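Local coordinates for DyP2 (Amycolatopsis sp. ATCC 39116, PDB 4G2C), which probably catalyses the haem-dependent, peroxide-driven oxidation of dyes and lignin-related compounds, as a multifunctional dye-decolorising peroxidase, at residues T37-K41 against L225-E229; L59-V63 against H97-V101; S222-F226 against P246-L250. One frame throughout, in Å; residues are numbered along the deposited sequence.

Interaction 1 of 3, residues T37-K41 against L225-E229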
loop_
_atom_site.group_PDB
_atom_site.type_symbol
_atom_site.label_atom_id
_atom_site.label_comp_id
_atom_site.label_asym_id
_atom_site.label_seq_id
_atom_site.Cartn_x
_atom_site.Cartn_y
_atom_site.Cartn_z
ATOM N N THR A 37 -17.271 -2.785 -10.682
ATOM C CA THR A 37 -17.043 -1.452 -10.164
ATOM C C THR A 37 -18.377 -0.765 -9.954
ATOM O O THR A 37 -19.413 -1.231 -10.443
ATOM C CB THR A 37 -16.194 -0.609 -11.130
ATOM O OG1 THR A 37 -16.855 -0.554 -12.396
ATOM C CG2 THR A 37 -14.807 -1.224 -11.311
ATOM N N LEU A 38 -18.347 0.342 -9.220
ATOM C CA LEU A 38 -19.555 1.094 -8.935
ATOM C C LEU A 38 -19.496 2.513 -9.500
ATOM O O LEU A 38 -18.469 3.186 -9.408
ATOM C CB LEU A 38 -19.781 1.156 -7.426
ATOM C CG LEU A 38 -20.846 2.155 -6.966
ATOM C CD1 LEU A 38 -22.274 1.549 -7.046
ATOM C CD2 LEU A 38 -20.519 2.629 -5.560
ATOM N N SER A 39 -20.604 2.961 -10.088
ATOM C CA SER A 39 -20.737 4.344 -10.521
ATOM C C SER A 39 -21.313 5.123 -9.338
ATOM O O SER A 39 -22.530 5.141 -9.119
ATOM C CB SER A 39 -21.644 4.442 -11.753
ATOM O OG SER A 39 -21.315 3.442 -12.717
ATOM N N TRP A 40 -20.430 5.737 -8.550
ATOM C CA TRP A 40 -20.858 6.337 -7.294
ATOM C C TRP A 40 -21.857 7.487 -7.493
ATOM O O TRP A 40 -22.700 7.743 -6.632
ATOM C CB TRP A 40 -19.661 6.774 -6.432
ATOM C CG TRP A 40 -19.026 8.084 -6.814
ATOM C CD1 TRP A 40 -17.934 8.265 -7.632
ATOM C CD2 TRP A 40 -19.416 9.397 -6.370
ATOM N NE1 TRP A 40 -17.640 9.613 -7.734
ATOM C CE2 TRP A 40 -18.524 10.323 -6.962
ATOM C CE3 TRP A 40 -20.434 9.879 -5.534
ATOM C CZ2 TRP A 40 -18.630 11.709 -6.752
ATOM C CZ3 TRP A 40 -20.534 11.270 -5.321
ATOM C CH2 TRP A 40 -19.634 12.159 -5.930
ATOM N N LYS A 41 -21.781 8.159 -8.631
ATOM C CA LYS A 41 -22.632 9.322 -8.853
ATOM C C LYS A 41 -24.079 8.956 -9.153
ATOM O O LYS A 41 -24.973 9.771 -8.984
ATOM C CB LYS A 41 -22.078 10.183 -9.985
ATOM C CG LYS A 41 -20.799 10.932 -9.626
ATOM C CD LYS A 41 -20.396 11.887 -10.739
ATOM C CE LYS A 41 -19.185 12.735 -10.349
ATOM N NZ LYS A 41 -18.831 13.733 -11.410
ATOM N N LEU A 225 -8.977 0.356 -9.388
ATOM C CA LEU A 225 -10.030 1.370 -9.367
ATOM C C LEU A 225 -11.405 0.719 -9.188
ATOM O O LEU A 225 -11.858 -0.038 -10.049
ATOM C CB LEU A 225 -9.998 2.226 -10.639
ATOM C CG LEU A 225 -8.641 2.892 -10.933
ATOM C CD1 LEU A 225 -8.665 3.777 -12.180
ATOM C CD2 LEU A 225 -8.176 3.688 -9.702
ATOM N N PHE A 226 -12.057 1.011 -8.065
ATOM C CA PHE A 226 -13.343 0.404 -7.745
ATOM C C PHE A 226 -14.515 1.242 -8.253
ATOM O O PHE A 226 -15.643 0.774 -8.308
ATOM C CB PHE A 226 -13.463 0.184 -6.228
ATOM C CG PHE A 226 -12.286 -0.524 -5.630
ATOM C CD1 PHE A 226 -12.129 -1.893 -5.798
ATOM C CD2 PHE A 226 -11.305 0.187 -4.929
ATOM C CE1 PHE A 226 -11.026 -2.554 -5.262
ATOM C CE2 PHE A 226 -10.208 -0.462 -4.384
ATOM C CZ PHE A 226 -10.069 -1.842 -4.544
ATOM N N LEU A 227 -14.236 2.487 -8.609
ATOM C CA LEU A 227 -15.267 3.425 -9.040
ATOM C C LEU A 227 -15.166 3.672 -10.539
ATOM O O LEU A 227 -14.076 3.898 -11.084
ATOM C CB LEU A 227 -15.142 4.750 -8.276
ATOM C CG LEU A 227 -15.139 4.554 -6.754
ATOM C CD1 LEU A 227 -15.031 5.889 -6.012
ATOM C CD2 LEU A 227 -16.381 3.787 -6.322
ATOM N N THR A 228 -16.311 3.615 -11.201
ATOM C CA THR A 228 -16.342 3.725 -12.647
ATOM C C THR A 228 -15.856 5.097 -13.061
ATOM O O THR A 228 -15.227 5.243 -14.105
ATOM C CB THR A 228 -17.765 3.483 -13.187
ATOM O OG1 THR A 228 -18.162 2.142 -12.865
ATOM C CG2 THR A 228 -17.798 3.657 -14.690
ATOM N N GLU A 229 -16.155 6.094 -12.224
ATOM C CA GLU A 229 -15.739 7.478 -12.450
ATOM C C GLU A 229 -14.211 7.590 -12.401
ATOM O O GLU A 229 -13.619 8.469 -13.030
ATOM C CB GLU A 229 -16.351 8.417 -11.387
ATOM C CG GLU A 229 -17.880 8.623 -11.453
ATOM C CD GLU A 229 -18.695 7.457 -10.891
ATOM O OE1 GLU A 229 -18.100 6.482 -10.390
ATOM O OE2 GLU A 229 -19.943 7.517 -10.955
#
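The backbones of Leu38 and Leu227 pair in a single parallel beta bridge, and next to it Glu229 reaches over to the backbone at Trp40 and Lys41. Leu38 uses both of its backbone polar atoms: its N gives a straight bond to Phe226 O (2.9 Å), and its O receives Thr228 N at 2.8 Å, with the Leu227 CA-H as a further, weaker guest. The carboxylate of Glu229 then meets two consecutive amides. Lys41 N points almost straight at OE2 of Glu229 (3.0 Å, 171°), coming from above the carboxylate plane, whereas the bond from Trp40 N to OE1 of Glu229 is weak and bent (3.1 Å). A bend at chi2 (77°) turns the carboxylate of Glu229 back toward these two N-H groups. Trp40 crosses it at about a right angle, its CD1 3.3 Å from Glu229 OE1 and the two planes 49° apart, while CG of Lys41 covers one face of the indole. These backbone and carboxylate bonds are the tight part of the contact. The inner side is apolar: Leu227 CD1 meets Trp40 CD1, and both side chains also rest on Leu98 of helix 94-107. The outer side is looser and polar. Thr37, Ser39 and Thr228 gather their hydroxyls there, partly exposed; the Thr228 OG1 to Ser39 OG contact is weak at 3.4 Å, and the place of Thr37 OG1 is less certain. Lys41 stretches past Glu229 without a charged contact and forms its salt bridge with Glu102. With Leu227 at the N-cap of helix 228-237 and Glu229 in its first turn, the arrangement is that of a helix start pinned to an N-terminal segment by a one-residue parallel bridge and a carboxylate that takes the amide of Lys41 firmly and that of Trp40 weakly.

Interaction 2 of 3, residues L59-V63 against H97-V101; sequences LKAHV and HLQEV. With ACT (acetate ion), chain X.
Two imidazoles, His62 and His97, lie against each other in an offset stack, centroids 4.3 Å apart and planes at 24°, with no direct hydrogen bond between the two segments. CD2 of His62 stands over one face of the His97 ring, toward its rim, 3.3 Å from NE2 of His97. CG of His97 is anti to the backbone N (chi1 173°), which sends the ring from helix 94-107 across to the loop, and its edge meets that backbone: CE1 of His97 lies 3.3 Å from Ala61 O. Water takes up both ring nitrogens of His97, one molecule bonded to ND1 and, weakly, to Lys60 O, the other joining NE2 to Val63 N. Beside the rings, CB of Lys60 packs on Leu98 CD2 at 3.9 Å, while its NZ leaves for Asp230. His62 ND1 donates to Val63 O (2.8 Å) nearly in its ring plane, and its NE2 is bonded to Lys92. Replacing His62 by alanine would remove the stacked ring, which would probably uncover that face of His97 and leave Lys92 without this partner. With ND1 donating to Val63 O and NE2 bonded to the lysine amine, His62 is likely to be neutral, so the stack need not bring two charges together.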
loop_
_atom_site.group_PDB
_atom_site.type_symbol
_atom_site.label_atom_id
_atom_site.label_comp_id
_atom_site.label_asym_id
_atom_site.label_seq_id
_atom_site.Cartn_x
_atom_site.Cartn_y
_atom_site.Cartn_z
ATOM N N LEU A 59 -12.530 2.912 -0.866
ATOM C CA LEU A 59 -12.793 2.835 -2.308
ATOM C C LEU A 59 -11.970 3.870 -3.099
ATOM O O LEU A 59 -11.787 3.746 -4.312
ATOM C CB LEU A 59 -14.290 3.004 -2.608
ATOM C CG LEU A 59 -15.308 1.932 -2.210
ATOM C CD1 LEU A 59 -16.711 2.411 -2.510
ATOM C CD2 LEU A 59 -15.063 0.576 -2.912
ATOM N N LYS A 60 -11.471 4.880 -2.401
ATOM C CA LYS A 60 -10.702 5.956 -3.020
ATOM C C LYS A 60 -9.789 6.555 -1.952
ATOM O O LYS A 60 -10.268 6.976 -0.908
ATOM C CB LYS A 60 -11.666 7.034 -3.510
ATOM C CG LYS A 60 -11.007 8.334 -3.956
ATOM C CD LYS A 60 -10.837 8.323 -5.435
ATOM C CE LYS A 60 -10.110 9.544 -5.938
ATOM N NZ LYS A 60 -9.408 9.174 -7.192
ATOM N N ALA A 61 -8.484 6.598 -2.201
ATOM C CA ALA A 61 -7.539 7.071 -1.186
ATOM C C ALA A 61 -7.882 8.476 -0.666
ATOM O O ALA A 61 -8.442 9.284 -1.388
ATOM C CB ALA A 61 -6.110 7.041 -1.732
ATOM N N HIS A 62 -7.558 8.770 0.587
ATOM C CA HIS A 62 -7.752 10.123 1.098
ATOM C C HIS A 62 -6.395 10.817 1.117
ATOM O O HIS A 62 -5.378 10.185 1.402
ATOM C CB HIS A 62 -8.378 10.095 2.492
ATOM C CG HIS A 62 -8.994 11.396 2.917
ATOM N ND1 HIS A 62 -8.246 12.507 3.245
ATOM C CD2 HIS A 62 -10.292 11.755 3.082
ATOM C CE1 HIS A 62 -9.052 13.494 3.591
ATOM N NE2 HIS A 62 -10.298 13.065 3.495
ATOM N N VAL A 63 -6.374 12.096 0.767
ATOM C CA VAL A 63 -5.157 12.888 0.872
ATOM C C VAL A 63 -4.713 12.815 2.317
ATOM O O VAL A 63 -5.527 12.979 3.228
ATOM C CB VAL A 63 -5.409 14.376 0.498
ATOM C CG1 VAL A 63 -6.344 15.037 1.527
ATOM C CG2 VAL A 63 -4.092 15.145 0.382
ATOM N N HIS A 97 -16.798 12.130 1.265
ATOM C CA HIS A 97 -15.411 12.289 0.843
ATOM C C HIS A 97 -15.343 12.472 -0.673
ATOM O O HIS A 97 -14.613 13.321 -1.177
ATOM C CB HIS A 97 -14.553 11.094 1.259
ATOM C CG HIS A 97 -13.166 11.135 0.692
ATOM N ND1 HIS A 97 -12.482 10.003 0.306
ATOM C CD2 HIS A 97 -12.342 12.177 0.436
ATOM C CE1 HIS A 97 -11.297 10.347 -0.169
ATOM N NE2 HIS A 97 -11.188 11.660 -0.103
ATOM N N LEU A 98 -16.121 11.668 -1.388
ATOM C CA LEU A 98 -16.113 11.683 -2.848
ATOM C C LEU A 98 -16.574 13.039 -3.379
ATOM O O LEU A 98 -15.977 13.606 -4.306
ATOM C CB LEU A 98 -16.985 10.544 -3.386
ATOM C CG LEU A 98 -16.359 9.160 -3.163
ATOM C CD1 LEU A 98 -17.292 8.028 -3.579
ATOM C CD2 LEU A 98 -15.027 9.067 -3.905
ATOM N N GLN A 99 -17.631 13.554 -2.762
ATOM C CA GLN A 99 -18.169 14.862 -3.080
ATOM C C GLN A 99 -17.081 15.891 -2.884
ATOM O O GLN A 99 -16.852 16.743 -3.742
ATOM C CB GLN A 99 -19.336 15.165 -2.148
ATOM C CG GLN A 99 -20.458 15.949 -2.779
ATOM C CD GLN A 99 -21.760 15.796 -2.004
ATOM O OE1 GLN A 99 -22.156 14.681 -1.637
ATOM N NE2 GLN A 99 -22.431 16.911 -1.754
ATOM N N GLU A 100 -16.389 15.806 -1.757
ATOM C CA GLU A 100 -15.265 16.709 -1.521
ATOM C C GLU A 100 -14.242 16.581 -2.652
ATOM O O GLU A 100 -13.797 17.588 -3.202
ATOM C CB GLU A 100 -14.624 16.462 -0.153
ATOM C CG GLU A 100 -15.501 16.843 1.040
ATOM C CD GLU A 100 -14.813 16.603 2.386
ATOM O OE1 GLU A 100 -13.677 16.075 2.424
ATOM O OE2 GLU A 100 -15.412 16.948 3.420
ATOM N N VAL A 101 -13.874 15.353 -3.014
ATOM C CA VAL A 101 -12.925 15.173 -4.127
ATOM C C VAL A 101 -13.422 15.867 -5.407
ATOM O O VAL A 101 -12.724 16.688 -5.994
ATOM C CB VAL A 101 -12.575 13.693 -4.382
ATOM C CG1 VAL A 101 -11.843 13.536 -5.716
ATOM C CG2 VAL A 101 -11.718 13.145 -3.238
HETATM C C ACT X . -7.645 5.211 -5.704
HETATM O O ACT X . -7.322 5.756 -4.624
HETATM O OXT ACT X . -8.067 4.027 -5.626
HETATM C CH3 ACT X . -7.533 5.943 -7.011
HETATM O O HOH W 1 -13.482 7.319 -0.186
HETATM O O HOH W 2 -8.713 13.185 -0.573
#

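Interaction 3 of 3, residues S222-F226 against P246-L250; sequences SQPLF and PSAPL. With HEM (protoporphyrin IX containing Fe), chain C; ACT (acetate ion), chain B.
A one-residue parallel beta bridge between the backbones of Leu225 and Ser247, with 42° between the strand-like runs, joins the haem-pocket loop to the loop after helix 228-237. The run 222-226 begins one residue beyond the Gly-X-X-Asp-Gly sequence known from dye-decolorising peroxidases. Leu225 provides both backbone bonds of the bridge: its N donates to Pro246 O (2.7 Å, 171°), and its O accepts Ala248 N at 2.9 Å along a more bent path. In both cases the donor sits above the carbonyl plane. Weaker CA-H...O contacts accompany them, the straightest from Phe226 CA to Ala248 O at 3.4 Å. Side chains close up on the two flanks. On one, the side chains of Leu225 and Pro246 cross obliquely, CD1 of Leu225 touching CG of Pro246 at 3.8 Å, and the leucine also touches Val231 and Glu234 of helix 228-237. On the other, the methyl of Ala248 touches both Pro224 and Phe226, with its CB 3.7 Å from Pro224 CB and 3.5 Å from Phe226 CE1. The benzyl group also has Pro249 O at the edge of its ring, and CD2 of Leu250 lies against its CB. Leu59 and Val253 add to the apolar surroundings of this ring. Farther out, Ser247 turns its hydroxyl to Asp245 and to an acetate that probably came from the crystallisation liquor. Gln223 leads away from the bridge, its side-chain NE2 bonded to O of Arg375, whose NH2 also bonds the haem. At the haem end of the run, Ser222 holds both propionates. With OG anti to the backbone N (chi1 -180°), its amide and hydroxyl diverge: N makes a weak bond to haem O1A, and Ser222 OG makes a short one, 2.6 Å, to haem O1D.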
loop_
_atom_site.group_PDB
_atom_site.type_symbol
_atom_site.label_atom_id
_atom_site.label_comp_id
_atom_site.label_asym_id
_atom_site.label_seq_id
_atom_site.Cartn_x
_atom_site.Cartn_y
_atom_site.Cartn_z
ATOM N N SER A 222 0.058 2.740 -9.561
ATOM C CA SER A 222 -0.811 1.673 -10.031
ATOM C C SER A 222 -1.742 1.210 -8.927
ATOM O O SER A 222 -1.317 0.528 -7.993
ATOM C CB SER A 222 0.030 0.488 -10.513
ATOM O OG SER A 222 -0.794 -0.567 -10.986
ATOM N N GLN A 223 -3.009 1.581 -9.049
ATOM C CA GLN A 223 -4.029 1.281 -8.058
ATOM C C GLN A 223 -5.208 0.586 -8.718
ATOM O O GLN A 223 -5.594 0.947 -9.831
ATOM C CB GLN A 223 -4.533 2.585 -7.419
ATOM C CG GLN A 223 -3.510 3.321 -6.549
ATOM C CD GLN A 223 -3.331 2.673 -5.180
ATOM O OE1 GLN A 223 -3.892 1.605 -4.899
ATOM N NE2 GLN A 223 -2.548 3.318 -4.320
ATOM N N PRO A 224 -5.805 -0.399 -8.022
ATOM C CA PRO A 224 -7.122 -0.923 -8.421
ATOM C C PRO A 224 -8.172 0.185 -8.343
ATOM O O PRO A 224 -8.216 0.902 -7.347
ATOM C CB PRO A 224 -7.410 -1.990 -7.359
ATOM C CG PRO A 224 -6.607 -1.550 -6.151
ATOM C CD PRO A 224 -5.340 -0.975 -6.749
ATOM N N LEU A 225 -8.977 0.356 -9.388
ATOM C CA LEU A 225 -10.030 1.370 -9.367
ATOM C C LEU A 225 -11.405 0.719 -9.188
ATOM O O LEU A 225 -11.858 -0.038 -10.049
ATOM C CB LEU A 225 -9.998 2.226 -10.639
ATOM C CG LEU A 225 -8.641 2.892 -10.933
ATOM C CD1 LEU A 225 -8.665 3.777 -12.180
ATOM C CD2 LEU A 225 -8.176 3.688 -9.702
ATOM N N PHE A 226 -12.057 1.011 -8.065
ATOM C CA PHE A 226 -13.343 0.404 -7.745
ATOM C C PHE A 226 -14.515 1.242 -8.253
ATOM O O PHE A 226 -15.643 0.774 -8.308
ATOM C CB PHE A 226 -13.463 0.184 -6.228
ATOM C CG PHE A 226 -12.286 -0.524 -5.630
ATOM C CD1 PHE A 226 -12.129 -1.893 -5.798
ATOM C CD2 PHE A 226 -11.305 0.187 -4.929
ATOM C CE1 PHE A 226 -11.026 -2.554 -5.262
ATOM C CE2 PHE A 226 -10.208 -0.462 -4.384
ATOM C CZ PHE A 226 -10.069 -1.842 -4.544
ATOM N N PRO A 246 -7.468 -1.219 -15.017
ATOM C CA PRO A 246 -7.239 -1.099 -13.567
ATOM C C PRO A 246 -8.505 -1.337 -12.724
ATOM O O PRO A 246 -8.427 -1.314 -11.487
ATOM C CB PRO A 246 -6.762 0.349 -13.421
ATOM C CG PRO A 246 -7.487 1.078 -14.532
ATOM C CD PRO A 246 -7.656 0.092 -15.663
ATOM N N SER A 247 -9.643 -1.548 -13.386
ATOM C CA SER A 247 -10.909 -1.865 -12.716
ATOM C C SER A 247 -10.736 -2.957 -11.680
ATOM O O SER A 247 -9.976 -3.903 -11.873
ATOM C CB SER A 247 -11.957 -2.367 -13.722
ATOM O OG SER A 247 -12.221 -1.407 -14.726
ATOM N N ALA A 248 -11.468 -2.837 -10.584
ATOM C CA ALA A 248 -11.523 -3.905 -9.604
ATOM C C ALA A 248 -12.940 -3.931 -9.063
ATOM O O ALA A 248 -13.506 -2.885 -8.768
ATOM C CB ALA A 248 -10.518 -3.673 -8.488
ATOM N N PRO A 249 -13.522 -5.130 -8.960
ATOM C CA PRO A 249 -14.870 -5.275 -8.418
ATOM C C PRO A 249 -14.885 -4.849 -6.944
ATOM O O PRO A 249 -13.860 -4.965 -6.274
ATOM C CB PRO A 249 -15.121 -6.783 -8.534
ATOM C CG PRO A 249 -13.722 -7.406 -8.521
ATOM C CD PRO A 249 -12.892 -6.427 -9.283
ATOM N N LEU A 250 -16.027 -4.393 -6.441
ATOM C CA LEU A 250 -16.147 -4.062 -5.025
ATOM C C LEU A 250 -15.738 -5.204 -4.096
ATOM O O LEU A 250 -15.172 -4.965 -3.023
ATOM C CB LEU A 250 -17.567 -3.610 -4.691
ATOM C CG LEU A 250 -18.048 -2.340 -5.390
ATOM C CD1 LEU A 250 -19.442 -1.953 -4.878
ATOM C CD2 LEU A 250 -17.057 -1.213 -5.164
HETATM C CHA HEM C . 4.353 -0.505 -6.682
HETATM C CHB HEM C . 8.000 0.740 -3.720
HETATM C CHC HEM C . 6.274 -2.201 -0.261
HETATM C CHD HEM C . 3.141 -4.003 -3.479
HETATM C C1A HEM C . 5.479 0.103 -6.180
HETATM C C2A HEM C . 6.268 1.103 -6.869
HETATM C C3A HEM C . 7.267 1.444 -6.046
HETATM C C4A HEM C . 7.145 0.680 -4.816
HETATM C CMA HEM C . 8.373 2.473 -6.334
HETATM C CAA HEM C . 5.972 1.650 -8.294
HETATM C CBA HEM C . 4.945 2.783 -8.199
HETATM C CGA HEM C . 3.525 2.264 -8.201
HETATM O O1A HEM C . 3.138 1.513 -9.115
HETATM O O2A HEM C . 2.751 2.599 -7.280
HETATM C C1B HEM C . 7.879 0.058 -2.518
HETATM C C2B HEM C . 8.738 0.162 -1.340
HETATM C C3B HEM C . 8.242 -0.659 -0.393
HETATM C C4B HEM C . 7.057 -1.289 -0.920
HETATM C CMB HEM C . 10.005 1.049 -1.238
HETATM C CAB HEM C . 8.751 -0.918 1.043
HETATM C CBB HEM C . 9.549 -0.041 1.657
HETATM C C1C HEM C . 5.326 -3.000 -0.860
HETATM C C2C HEM C . 4.702 -4.172 -0.267
HETATM C C3C HEM C . 3.822 -4.655 -1.160
HETATM C C4C HEM C . 3.871 -3.809 -2.336
HETATM C CMC HEM C . 4.980 -4.728 1.159
HETATM C CAC HEM C . 2.932 -5.914 -1.020
HETATM C CBC HEM C . 3.232 -6.889 -0.147
HETATM C C1D HEM C . 3.136 -3.203 -4.602
HETATM C C2D HEM C . 2.180 -3.322 -5.672
HETATM C C3D HEM C . 2.563 -2.218 -6.644
HETATM C C4D HEM C . 3.704 -1.559 -6.090
HETATM C CMD HEM C . 1.026 -4.334 -5.780
HETATM C CAD HEM C . 1.915 -1.882 -7.973
HETATM C CBD HEM C . 2.408 -2.966 -8.910
HETATM C CGD HEM C . 1.652 -2.729 -10.187
HETATM O O1D HEM C . 0.394 -2.726 -10.132
HETATM O O2D HEM C . 2.323 -2.497 -11.229
HETATM N NA HEM C . 6.028 -0.123 -4.940
HETATM N NB HEM C . 6.869 -0.834 -2.212
HETATM N NC HEM C . 4.795 -2.810 -2.126
HETATM N ND HEM C . 4.007 -2.159 -4.889
HETATM FE FE HEM C . 5.603 -1.571 -3.590
HETATM C C ACT B . -15.463 -0.789 -15.408
HETATM O O ACT B . -14.560 0.061 -15.230
HETATM O OXT ACT B . -15.139 -1.949 -15.778
HETATM C CH3 ACT B . -16.890 -0.418 -15.187
#

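In the fold
Run 222-229 links interactions 1 and 3: its Leu225 and Phe226 belong to both, and each contact is built on a one-residue parallel bridge. Interaction 1 is a surface contact rich in hydroxyls and a carboxylate; interaction 3, nearer the centre of the chain, relies on prolines, alanine and phenylalanine and runs out to the haem. Interaction 2, partly buried in the barrel-domain region, has no direct bond between its segments and works through stacked rings and water. The three meet in apolar packing: interaction 2 supplies two leucines, Leu98 and Leu59, on which apolar side chains of the other two rest, and Leu38 reaches Leu250.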